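Local coordinates for protein acetyl-CoA acetyltransferase A (Ascaris suum, PDB 6BJA) that probably catalyses the reversible condensation of two acetyl-CoA molecules to acetoacetyl-CoA and coenzyme A, and binds coenzyme A, at residues S15-P20 with E203-S208; L120-M125 with D258-C263; G198-E203 with V365-H370; E321-F326 with G361-V366. All blocks are in the same frame, centred on the assembly; numbering follows the deposited sequence.

Overall arrangement
From the N terminus, residues 15-20 on strand 11-23 open contact 1, which closes when the chain returns at 203-208. Contact 2 starts within that loop, on strand 116-124, and closes beyond it on strand 257-267, so the two cross. Strands 257-267 and 11-23 are neighbours in one mixed sheet, which joins these contacts through backbone bonds. Contact 3 leaves from 198-203, sharing Glu203 with contact 1, and reaches helix 357-371; it crosses both earlier loops and ties the N-terminal thiolase domain to the C-terminal one. Contact 4, from strand 319-322 and its following loop, opens inside the loop of contact 3 and ends on the same helix, sharing Val365 and Val366.

Contact 1. Residues S15-P20 with E203-S208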
loop_
_atom_site.group_PDB
_atom_site.type_symbol
_atom_site.label_atom_id
_atom_site.label_comp_id
_atom_site.label_asym_id
_atom_site.label_seq_id
_atom_site.Cartn_x
_atom_site.Cartn_y
_atom_site.Cartn_z
ATOM N N SER A 15 26.365 22.580 -27.031
ATOM C CA SER A 15 25.961 23.099 -25.743
ATOM C C SER A 15 25.979 21.982 -24.724
ATOM O O SER A 15 25.864 20.807 -25.085
ATOM C CB SER A 15 24.571 23.726 -25.806
ATOM O OG SER A 15 23.598 22.765 -26.175
ATOM N N ALA A 16 26.096 22.381 -23.460
ATOM C CA ALA A 16 26.263 21.443 -22.338
ATOM C C ALA A 16 25.854 22.176 -21.061
ATOM O O ALA A 16 26.525 23.114 -20.636
ATOM C CB ALA A 16 27.683 20.967 -22.256
ATOM N N VAL A 17 24.687 21.815 -20.528
ATOM C CA VAL A 17 24.114 22.510 -19.387
ATOM C C VAL A 17 23.566 21.520 -18.366
ATOM O O VAL A 17 23.302 20.352 -18.694
ATOM C CB VAL A 17 22.984 23.485 -19.793
ATOM C CG1 VAL A 17 23.510 24.555 -20.741
ATOM C CG2 VAL A 17 21.833 22.756 -20.424
ATOM N N ARG A 18 23.415 21.987 -17.125
ATOM C CA ARG A 18 22.832 21.145 -16.090
ATOM C C ARG A 18 22.033 21.962 -15.089
ATOM O O ARG A 18 22.282 23.129 -14.915
ATOM C CB ARG A 18 23.939 20.386 -15.365
ATOM C CG ARG A 18 24.862 21.272 -14.517
ATOM C CD ARG A 18 25.852 20.426 -13.768
ATOM N NE ARG A 18 26.710 21.118 -12.803
ATOM C CZ ARG A 18 26.413 21.328 -11.527
ATOM N NH1 ARG A 18 25.231 21.012 -11.038
ATOM N NH2 ARG A 18 27.326 21.861 -10.717
ATOM N N THR A 19 21.068 21.341 -14.432
ATOM C CA THR A 19 20.452 21.938 -13.268
ATOM C C THR A 19 21.435 21.907 -12.115
ATOM O O THR A 19 22.378 21.107 -12.106
ATOM C CB THR A 19 19.174 21.196 -12.844
ATOM O OG1 THR A 19 19.539 19.889 -12.368
ATOM C CG2 THR A 19 18.173 21.091 -13.969
ATOM N N PRO A 20 21.224 22.764 -11.112
ATOM C CA PRO A 20 21.817 22.467 -9.818
ATOM C C PRO A 20 21.292 21.112 -9.373
ATOM O O PRO A 20 20.195 20.689 -9.784
ATOM C CB PRO A 20 21.301 23.570 -8.903
ATOM C CG PRO A 20 20.682 24.595 -9.842
ATOM C CD PRO A 20 20.199 23.794 -11.002
ATOM N N GLU A 203 27.770 26.572 -16.760
ATOM C CA GLU A 203 27.032 25.335 -17.007
ATOM C C GLU A 203 25.697 25.200 -16.303
ATOM O O GLU A 203 24.842 24.449 -16.768
ATOM C CB GLU A 203 27.909 24.137 -16.609
ATOM C CG GLU A 203 28.058 23.866 -15.111
ATOM C CD GLU A 203 29.218 22.929 -14.838
ATOM O OE1 GLU A 203 29.017 21.824 -14.239
ATOM O OE2 GLU A 203 30.358 23.310 -15.217
ATOM N N VAL A 204 25.529 25.857 -15.161
ATOM C CA VAL A 204 24.318 25.684 -14.362
ATOM C C VAL A 204 23.212 26.594 -14.831
ATOM O O VAL A 204 23.430 27.807 -15.033
ATOM C CB VAL A 204 24.596 25.927 -12.851
ATOM C CG1 VAL A 204 23.305 25.907 -12.052
ATOM C CG2 VAL A 204 25.496 24.837 -12.310
ATOM N N VAL A 205 22.025 26.028 -14.986
ATOM C CA VAL A 205 20.847 26.802 -15.345
ATOM C C VAL A 205 19.895 26.770 -14.149
ATOM O O VAL A 205 19.639 25.711 -13.563
ATOM C CB VAL A 205 20.231 26.256 -16.639
ATOM C CG1 VAL A 205 21.314 26.202 -17.693
ATOM C CG2 VAL A 205 19.693 24.899 -16.446
ATOM N N PRO A 206 19.397 27.940 -13.734
ATOM C CA PRO A 206 18.570 27.942 -12.531
ATOM C C PRO A 206 17.218 27.308 -12.770
ATOM O O PRO A 206 16.698 27.385 -13.890
ATOM C CB PRO A 206 18.422 29.432 -12.215
ATOM C CG PRO A 206 18.542 30.096 -13.545
ATOM C CD PRO A 206 19.601 29.303 -14.267
ATOM N N VAL A 207 16.664 26.703 -11.723
ATOM C CA VAL A 207 15.384 26.003 -11.803
ATOM C C VAL A 207 14.354 26.717 -10.957
ATOM O O VAL A 207 14.476 26.826 -9.738
ATOM C CB VAL A 207 15.495 24.526 -11.343
ATOM C CG1 VAL A 207 14.128 23.850 -11.411
ATOM C CG2 VAL A 207 16.526 23.802 -12.183
ATOM N N SER A 208 13.351 27.247 -11.637
ATOM C CA SER A 208 12.214 27.859 -10.981
ATOM C C SER A 208 11.373 26.786 -10.312
ATOM O O SER A 208 11.095 25.760 -10.932
ATOM C CB SER A 208 11.368 28.612 -12.000
ATOM O OG SER A 208 12.133 29.635 -12.623
#
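The guanidinium of Arg18 has Val204 CG2 over the centre of one face, 3.7 Å from Arg18 CZ, while Glu203 OE1 stands at its edge. That carboxylate oxygen uses its anti lone pair to take the NE hydrogen within the guanidinium plane, in a 2.8 Å salt bridge from Arg18 NE to Glu203 OE1. The two flat groups are turned 81° apart, so a single oxygen does the gripping. Arg18 CG lies between the backbone N and the carbonyl carbon (chi1 68°), and the chain, extended from CG to NE, brings its end to the carboxylate. Asp222 binds NH1, and Phe200 makes a cation-pi contact. The backbones are bridged once: Arg18 N donates to Glu203 O and Val205 N to Arg18 O, both at 2.9 Å. Apolar groups fill in along the seam. Val205 CG1 lies 3.8 Å from Val17 CB, Pro20 CG 3.7 Å from Val204 CG1, and Thr19 CG2 3.6 Å from Val207 CG2. Pro20 CD presses on Val205 O, a buried oxygen without a polar partner. This is an isolated beta bridge, by which the segment leading into strand 207-208 is laid across strand 11-23, which lies between strands 257-267 and 280-289 in the sheet.

Contact 2. Residues L120-M125 with D258-C263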
loop_
_atom_site.group_PDB
_atom_site.type_symbol
_atom_site.label_atom_id
_atom_site.label_comp_id
_atom_site.label_asym_id
_atom_site.label_seq_id
_atom_site.Cartn_x
_atom_site.Cartn_y
_atom_site.Cartn_z
ATOM N N LEU A 120 20.584 13.581 -23.063
ATOM C CA LEU A 120 20.490 14.068 -21.705
ATOM C C LEU A 120 20.213 12.959 -20.703
ATOM O O LEU A 120 19.961 11.809 -21.063
ATOM C CB LEU A 120 19.385 15.133 -21.623
ATOM C CG LEU A 120 17.968 14.666 -21.919
ATOM C CD1 LEU A 120 17.013 15.168 -20.876
ATOM C CD2 LEU A 120 17.556 15.079 -23.319
ATOM N N GLY A 121 20.210 13.350 -19.437
ATOM C CA GLY A 121 19.803 12.474 -18.363
ATOM C C GLY A 121 19.023 13.290 -17.359
ATOM O O GLY A 121 19.277 14.483 -17.187
ATOM N N SER A 122 18.075 12.632 -16.705
ATOM C CA SER A 122 17.249 13.249 -15.685
ATOM C C SER A 122 16.842 12.220 -14.662
ATOM O O SER A 122 16.450 11.106 -15.009
ATOM C CB SER A 122 15.988 13.868 -16.274
ATOM O OG SER A 122 15.318 14.637 -15.277
ATOM N N GLU A 123 16.917 12.593 -13.394
ATOM C CA GLU A 123 16.516 11.687 -12.343
ATOM C C GLU A 123 15.916 12.460 -11.199
ATOM O O GLU A 123 16.500 13.443 -10.728
ATOM C CB GLU A 123 17.706 10.856 -11.850
ATOM C CG GLU A 123 17.284 9.604 -11.095
ATOM C CD GLU A 123 16.871 8.468 -12.033
ATOM O OE1 GLU A 123 17.698 8.107 -12.903
ATOM O OE2 GLU A 123 15.752 7.920 -11.880
ATOM N N SER A 124 14.731 12.032 -10.772
ATOM C CA SER A 124 14.110 12.562 -9.571
ATOM C C SER A 124 13.999 11.431 -8.572
ATOM O O SER A 124 12.989 10.717 -8.521
ATOM C CB SER A 124 12.737 13.139 -9.854
ATOM O OG SER A 124 12.157 13.667 -8.672
ATOM N N MET A 125 15.033 11.264 -7.768
ATOM C CA MET A 125 15.014 10.183 -6.815
ATOM C C MET A 125 14.018 10.483 -5.694
ATOM O O MET A 125 13.463 9.568 -5.080
ATOM C CB MET A 125 16.427 9.925 -6.311
ATOM C CG MET A 125 17.358 9.556 -7.453
ATOM S SD MET A 125 19.087 9.206 -7.048
ATOM C CE MET A 125 19.006 7.524 -6.369
ATOM N N ASP A 258 18.300 14.764 -6.877
ATOM C CA ASP A 258 17.499 15.146 -8.036
ATOM C C ASP A 258 18.305 16.079 -8.956
ATOM O O ASP A 258 18.971 16.993 -8.473
ATOM C CB ASP A 258 16.212 15.892 -7.628
ATOM C CG ASP A 258 15.318 15.103 -6.681
ATOM O OD1 ASP A 258 15.372 13.866 -6.691
ATOM O OD2 ASP A 258 14.528 15.752 -5.943
ATOM N N GLY A 259 18.230 15.865 -10.267
ATOM C CA GLY A 259 18.912 16.728 -11.212
ATOM C C GLY A 259 18.857 16.238 -12.638
ATOM O O GLY A 259 18.442 15.105 -12.891
ATOM N N ALA A 260 19.275 17.098 -13.564
ATOM C CA ALA A 260 19.320 16.767 -14.986
ATOM C C ALA A 260 20.471 17.484 -15.685
ATOM O O ALA A 260 20.997 18.480 -15.196
ATOM C CB ALA A 260 17.991 17.105 -15.656
ATOM N N ALA A 261 20.876 16.939 -16.820
ATOM C CA ALA A 261 21.968 17.504 -17.601
ATOM C C ALA A 261 21.785 17.136 -19.057
ATOM O O ALA A 261 21.326 16.035 -19.354
ATOM C CB ALA A 261 23.309 17.002 -17.095
ATOM N N ALA A 262 22.164 18.035 -19.964
ATOM C CA ALA A 262 21.903 17.846 -21.393
ATOM C C ALA A 262 22.973 18.441 -22.275
ATOM O O ALA A 262 23.542 19.497 -21.946
ATOM C CB ALA A 262 20.531 18.473 -21.789
ATOM N N CYS A 263 23.209 17.793 -23.408
ATOM C CA CYS A 263 24.072 18.328 -24.460
ATOM C C CYS A 263 23.380 18.247 -25.800
ATOM O O CYS A 263 22.713 17.252 -26.096
ATOM C CB CYS A 263 25.371 17.554 -24.593
ATOM S SG CYS A 263 26.420 17.474 -23.154
#
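Leu120 sets its CB beside the Ala262 methyl, the two CB atoms 3.5 Å apart, on the sheet face that helix 33-48 covers. CG sits between the backbone N and the carbonyl carbon (chi1 64°) and the branch leads away to strand 57-61 and helix 33-48; CB makes the contact. Two residues on, the Ala260 methyl meets Ser122 OG at 3.7 Å; that hydroxyl bonds to Ala33 O. Leu120-Ala262 and Ser122-Ala260 are non-hydrogen-bonded pairs of an antiparallel ladder whose strands run 173° apart. The hydrogen-bonded pairs alternate with them. Gly121 and Ala261 exchange two bonds, the shorter from Gly121 N to Ala261 O at 2.9 Å, and Glu123 and Gly259 exchange two more of 3.0 Å each between N and O. Glu123 and Ala261 face the other way, against helix 357-371. Beyond Ser124, Asp258 OD1 comes to 2.8 Å from Met125 N, and its OD2 binds Ser126 OG. The small side chains are consistent with the close packing of helices 33-48 and 357-371 on the two faces. The buried Glu123 carboxylate receives the backbone NH groups of Val63, Leu64 and Gly358, which would favour its charged form.

Contact 3. Residues G198-E203 with V365-H370; sequences GAFNKE and VVTLVH
The loop following helix 177-197, begun by a Schellman motif at Gly198 and a type I turn to Asn201, lays Lys202 and Glu203 on the last turns of helix 357-371, part of the buried middle layer of the thiolase fold. The Glu203 and His370 side chains run alongside, pointing opposite ways, with Glu203 CB touching the imidazole at His370 CD2, 3.5 Å away. Lys202 O sits over one face of that ring, near the rim, and Val369 CG1 covers the opposite face. His370 NE2 is bonded to Ala16 O of strand 11-23. Val366 CG1 packs on Glu203 CB at 3.7 Å. Further along, Thr367 OG1 donates to Glu203 OE1 over 2.8 Å, on the syn side of the carboxylate, while water 2 links OE2 to Thr367 O. A bend at chi3 (-69°) brings Lys202 NZ back to His370 O, a 2.8 Å hydrogen bond, and water 1 joins the same ammonium to His370 ND1. With OE1 also held by Arg18, the Glu203 carboxylate is gripped at both oxygens, which would favour its charged form. The Lys202 ammonium lies close to a carbonyl near the C-terminal end of the helix, where a positive charge should be favourable.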
loop_
_atom_site.group_PDB
_atom_site.type_symbol
_atom_site.label_atom_id
_atom_site.label_comp_id
_atom_site.label_asym_id
_atom_site.label_seq_id
_atom_site.Cartn_x
_atom_site.Cartn_y
_atom_site.Cartn_z
ATOM N N GLY A 198 32.578 30.905 -8.504
ATOM C CA GLY A 198 31.723 30.989 -9.662
ATOM C C GLY A 198 32.075 30.046 -10.797
ATOM O O GLY A 198 31.732 30.280 -11.942
ATOM N N ALA A 199 32.786 28.969 -10.483
ATOM C CA ALA A 199 33.294 28.097 -11.525
ATOM C C ALA A 199 32.233 27.292 -12.261
ATOM O O ALA A 199 32.507 26.776 -13.337
ATOM C CB ALA A 199 34.314 27.157 -10.926
ATOM N N PHE A 200 31.036 27.216 -11.691
ATOM C CA PHE A 200 29.945 26.481 -12.317
ATOM C C PHE A 200 29.020 27.432 -13.070
ATOM O O PHE A 200 27.965 27.014 -13.561
ATOM C CB PHE A 200 29.127 25.679 -11.275
ATOM C CG PHE A 200 29.844 24.481 -10.702
ATOM C CD1 PHE A 200 30.254 23.458 -11.520
ATOM C CD2 PHE A 200 30.083 24.390 -9.346
ATOM C CE1 PHE A 200 30.885 22.342 -10.995
ATOM C CE2 PHE A 200 30.707 23.263 -8.819
ATOM C CZ PHE A 200 31.104 22.262 -9.660
ATOM N N ASN A 201 29.400 28.702 -13.199
ATOM C CA ASN A 201 28.480 29.674 -13.790
ATOM C C ASN A 201 28.274 29.538 -15.280
ATOM O O ASN A 201 27.281 30.070 -15.798
ATOM C CB ASN A 201 28.949 31.088 -13.482
ATOM C CG ASN A 201 28.735 31.465 -12.031
ATOM O OD1 ASN A 201 28.170 30.697 -11.249
ATOM N ND2 ASN A 201 29.191 32.646 -11.662
ATOM N N LYS A 202 29.142 28.821 -15.994
ATOM C CA LYS A 202 28.911 28.600 -17.433
ATOM C C LYS A 202 27.918 27.493 -17.708
ATOM O O LYS A 202 27.329 27.454 -18.786
ATOM C CB LYS A 202 30.204 28.248 -18.168
ATOM C CG LYS A 202 31.250 29.372 -18.104
ATOM C CD LYS A 202 32.495 29.042 -18.917
ATOM C CE LYS A 202 33.285 27.906 -18.298
ATOM N NZ LYS A 202 34.558 27.636 -19.074
ATOM N N GLU A 203 27.770 26.572 -16.760
ATOM C CA GLU A 203 27.032 25.335 -17.007
ATOM C C GLU A 203 25.697 25.200 -16.303
ATOM O O GLU A 203 24.842 24.449 -16.768
ATOM C CB GLU A 203 27.909 24.137 -16.609
ATOM C CG GLU A 203 28.058 23.866 -15.111
ATOM C CD GLU A 203 29.218 22.929 -14.838
ATOM O OE1 GLU A 203 29.017 21.824 -14.239
ATOM O OE2 GLU A 203 30.358 23.310 -15.217
ATOM N N VAL A 365 30.040 14.962 -18.051
ATOM C CA VAL A 365 30.483 15.491 -19.339
ATOM C C VAL A 365 30.315 17.014 -19.383
ATOM O O VAL A 365 31.198 17.739 -19.863
ATOM C CB VAL A 365 29.726 14.846 -20.508
ATOM C CG1 VAL A 365 30.044 15.537 -21.821
ATOM C CG2 VAL A 365 30.061 13.353 -20.602
ATOM N N VAL A 366 29.177 17.512 -18.895
ATOM C CA VAL A 366 28.955 18.952 -18.809
ATOM C C VAL A 366 30.042 19.620 -17.965
ATOM O O VAL A 366 30.649 20.596 -18.398
ATOM C CB VAL A 366 27.549 19.267 -18.236
ATOM C CG1 VAL A 366 27.417 20.756 -17.927
ATOM C CG2 VAL A 366 26.474 18.816 -19.209
ATOM N N THR A 367 30.314 19.097 -16.775
ATOM C CA THR A 367 31.330 19.676 -15.911
ATOM C C THR A 367 32.713 19.615 -16.552
ATOM O O THR A 367 33.485 20.605 -16.488
ATOM C CB THR A 367 31.306 18.976 -14.566
ATOM O OG1 THR A 367 30.027 19.236 -13.965
ATOM C CG2 THR A 367 32.406 19.478 -13.642
ATOM N N LEU A 368 33.034 18.500 -17.197
ATOM C CA LEU A 368 34.314 18.380 -17.888
ATOM C C LEU A 368 34.461 19.432 -18.990
ATOM O O LEU A 368 35.502 20.096 -19.088
ATOM C CB LEU A 368 34.473 16.976 -18.483
ATOM C CG LEU A 368 35.759 16.743 -19.268
ATOM C CD1 LEU A 368 36.967 16.790 -18.337
ATOM C CD2 LEU A 368 35.700 15.428 -20.016
ATOM N N VAL A 369 33.443 19.544 -19.841
ATOM C CA VAL A 369 33.495 20.446 -20.976
ATOM C C VAL A 369 33.815 21.849 -20.479
ATOM O O VAL A 369 34.674 22.538 -21.033
ATOM C CB VAL A 369 32.162 20.420 -21.766
ATOM C CG1 VAL A 369 32.030 21.651 -22.684
ATOM C CG2 VAL A 369 32.064 19.133 -22.570
ATOM N N HIS A 370 33.163 22.276 -19.408
ATOM C CA HIS A 370 33.293 23.666 -19.000
ATOM C C HIS A 370 34.508 23.941 -18.105
ATOM O O HIS A 370 34.856 25.087 -17.870
ATOM C CB HIS A 370 32.005 24.109 -18.335
ATOM C CG HIS A 370 30.915 24.313 -19.323
ATOM N ND1 HIS A 370 31.000 25.261 -20.323
ATOM C CD2 HIS A 370 29.746 23.655 -19.518
ATOM C CE1 HIS A 370 29.917 25.189 -21.075
ATOM N NE2 HIS A 370 29.138 24.229 -20.601
HETATM O O HOH W 1 33.252 26.482 -21.440
HETATM O O HOH W 2 32.905 22.718 -14.820
#

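Contact 4. Residues E321-F326 with G361-V366; sequences EINEAF and GARIVV
Ile364 of the central helix 357-371 is wedged between Glu321 and Asn323, the latter opening the NEAF sequence that belongs to the catalytic loops of thiolases. Its CB meets Glu321 CB at 4.0 Å, where the two side chains pass one another head to tail. Its CG2 branch, which chi1 of 66° places beside the backbone N, touches Asn323 ND2 at 3.7 Å, the two side chains at about a right angle. Glu321 CG also rests on Ile364 O, 3.6 Å away. The same CG2 lies above the guanidinium of Arg363, towards its rim. Arg363 NH1 and Glu321 OE1 stay 4.3 Å apart, beyond a salt bridge. Water 3, in the guanidinium plane, accepts from Arg363 NH1 at 2.8 Å and lies close to Glu321 OE1, consistent with a water-mediated link between the opposite charges. Thr367 OG1 is a further partner of NH1.

In the next shell, Asn323 packs against His355, the predicted proton acceptor, consistent with a place beside the active site, and backbone bonds of Glu321 and Asn323 to strand 377-384 hold the segment. Ala325 is tied to Ser254, and Phe326 touches coenzyme A. Between them and Asn323, Glu324 centres an inverse gamma turn closed by a weak 3.1 Å bond from Ala325 N to Asn323 O.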
loop_
_atom_site.group_PDB
_atom_site.type_symbol
_atom_site.label_atom_id
_atom_site.label_comp_id
_atom_site.label_asym_id
_atom_site.label_seq_id
_atom_site.Cartn_x
_atom_site.Cartn_y
_atom_site.Cartn_z
ATOM N N GLU A 321 37.193 13.543 -15.370
ATOM C CA GLU A 321 36.032 13.401 -14.510
ATOM C C GLU A 321 35.788 11.922 -14.299
ATOM O O GLU A 321 35.537 11.198 -15.275
ATOM C CB GLU A 321 34.777 14.043 -15.106
ATOM C CG GLU A 321 34.743 15.546 -15.031
ATOM C CD GLU A 321 34.477 16.093 -13.634
ATOM O OE1 GLU A 321 33.603 15.564 -12.921
ATOM O OE2 GLU A 321 35.116 17.091 -13.254
ATOM N N ILE A 322 35.851 11.485 -13.049
ATOM C CA ILE A 322 35.486 10.107 -12.686
ATOM C C ILE A 322 34.313 10.208 -11.742
ATOM O O ILE A 322 34.396 10.831 -10.695
ATOM C CB ILE A 322 36.658 9.292 -12.025
ATOM C CG1 ILE A 322 36.177 7.933 -11.522
ATOM C CG2 ILE A 322 37.297 10.047 -10.859
ATOM C CD1 ILE A 322 35.693 7.019 -12.610
ATOM N N ASN A 323 33.167 9.654 -12.127
ATOM C CA ASN A 323 32.004 9.852 -11.288
ATOM C C ASN A 323 32.215 9.171 -9.944
ATOM O O ASN A 323 32.584 7.989 -9.878
ATOM C CB ASN A 323 30.721 9.342 -11.951
ATOM C CG ASN A 323 29.475 9.739 -11.168
ATOM O OD1 ASN A 323 28.665 8.892 -10.766
ATOM N ND2 ASN A 323 29.328 11.014 -10.938
ATOM N N GLU A 324 31.960 9.921 -8.880
ATOM C CA GLU A 324 32.259 9.458 -7.516
ATOM C C GLU A 324 31.076 8.732 -6.905
ATOM O O GLU A 324 30.441 9.250 -5.986
ATOM C CB GLU A 324 32.655 10.627 -6.607
ATOM C CG GLU A 324 33.830 11.394 -7.112
ATOM C CD GLU A 324 34.210 12.560 -6.217
ATOM O OE1 GLU A 324 33.398 12.988 -5.354
ATOM O OE2 GLU A 324 35.318 13.074 -6.437
ATOM N N ALA A 325 30.785 7.528 -7.392
ATOM C CA ALA A 325 29.756 6.730 -6.765
ATOM C C ALA A 325 30.092 6.599 -5.286
ATOM O O ALA A 325 29.227 6.730 -4.424
ATOM C CB ALA A 325 29.651 5.383 -7.428
ATOM N N PHE A 326 31.382 6.373 -5.027
ATOM C CA PHE A 326 31.944 6.291 -3.683
ATOM C C PHE A 326 33.307 6.957 -3.735
ATOM O O PHE A 326 33.870 7.094 -4.808
ATOM C CB PHE A 326 32.083 4.831 -3.225
ATOM C CG PHE A 326 30.789 4.093 -3.244
ATOM C CD1 PHE A 326 29.970 4.104 -2.139
ATOM C CD2 PHE A 326 30.359 3.452 -4.393
ATOM C CE1 PHE A 326 28.749 3.469 -2.153
ATOM C CE2 PHE A 326 29.136 2.817 -4.430
ATOM C CZ PHE A 326 28.326 2.828 -3.315
ATOM N N GLY A 361 25.894 10.664 -15.803
ATOM C CA GLY A 361 26.719 10.500 -16.987
ATOM C C GLY A 361 26.861 11.774 -17.793
ATOM O O GLY A 361 27.959 12.239 -18.086
ATOM N N ALA A 362 25.731 12.388 -18.137
ATOM C CA ALA A 362 25.783 13.659 -18.847
ATOM C C ALA A 362 26.313 14.791 -17.953
ATOM O O ALA A 362 27.001 15.699 -18.423
ATOM C CB ALA A 362 24.420 14.006 -19.370
ATOM N N ARG A 363 26.009 14.721 -16.667
ATOM C CA ARG A 363 26.403 15.777 -15.745
ATOM C C ARG A 363 27.935 15.869 -15.706
ATOM O O ARG A 363 28.486 16.972 -15.755
ATOM C CB ARG A 363 25.822 15.531 -14.348
ATOM C CG ARG A 363 25.685 16.774 -13.453
ATOM C CD ARG A 363 27.006 17.235 -12.850
ATOM N NE ARG A 363 27.588 16.206 -11.973
ATOM C CZ ARG A 363 28.862 16.185 -11.599
ATOM N NH1 ARG A 363 29.719 17.084 -12.051
ATOM N NH2 ARG A 363 29.276 15.234 -10.786
ATOM N N ILE A 364 28.640 14.737 -15.647
ATOM C CA ILE A 364 30.100 14.840 -15.603
ATOM C C ILE A 364 30.703 15.265 -16.943
ATOM O O ILE A 364 31.735 15.934 -16.975
ATOM C CB ILE A 364 30.784 13.537 -15.116
ATOM C CG1 ILE A 364 30.603 12.356 -16.082
ATOM C CG2 ILE A 364 30.280 13.209 -13.717
ATOM C CD1 ILE A 364 31.535 11.130 -15.768
ATOM N N VAL A 365 30.040 14.962 -18.051
ATOM C CA VAL A 365 30.483 15.491 -19.339
ATOM C C VAL A 365 30.315 17.014 -19.383
ATOM O O VAL A 365 31.198 17.739 -19.863
ATOM C CB VAL A 365 29.726 14.846 -20.508
ATOM C CG1 VAL A 365 30.044 15.537 -21.821
ATOM C CG2 VAL A 365 30.061 13.353 -20.602
ATOM N N VAL A 366 29.177 17.512 -18.895
ATOM C CA VAL A 366 28.955 18.952 -18.809
ATOM C C VAL A 366 30.042 19.620 -17.965
ATOM O O VAL A 366 30.649 20.596 -18.398
ATOM C CB VAL A 366 27.549 19.267 -18.236
ATOM C CG1 VAL A 366 27.417 20.756 -17.927
ATOM C CG2 VAL A 366 26.474 18.816 -19.209
HETATM O O HOH W 3 32.179 16.332 -11.008
#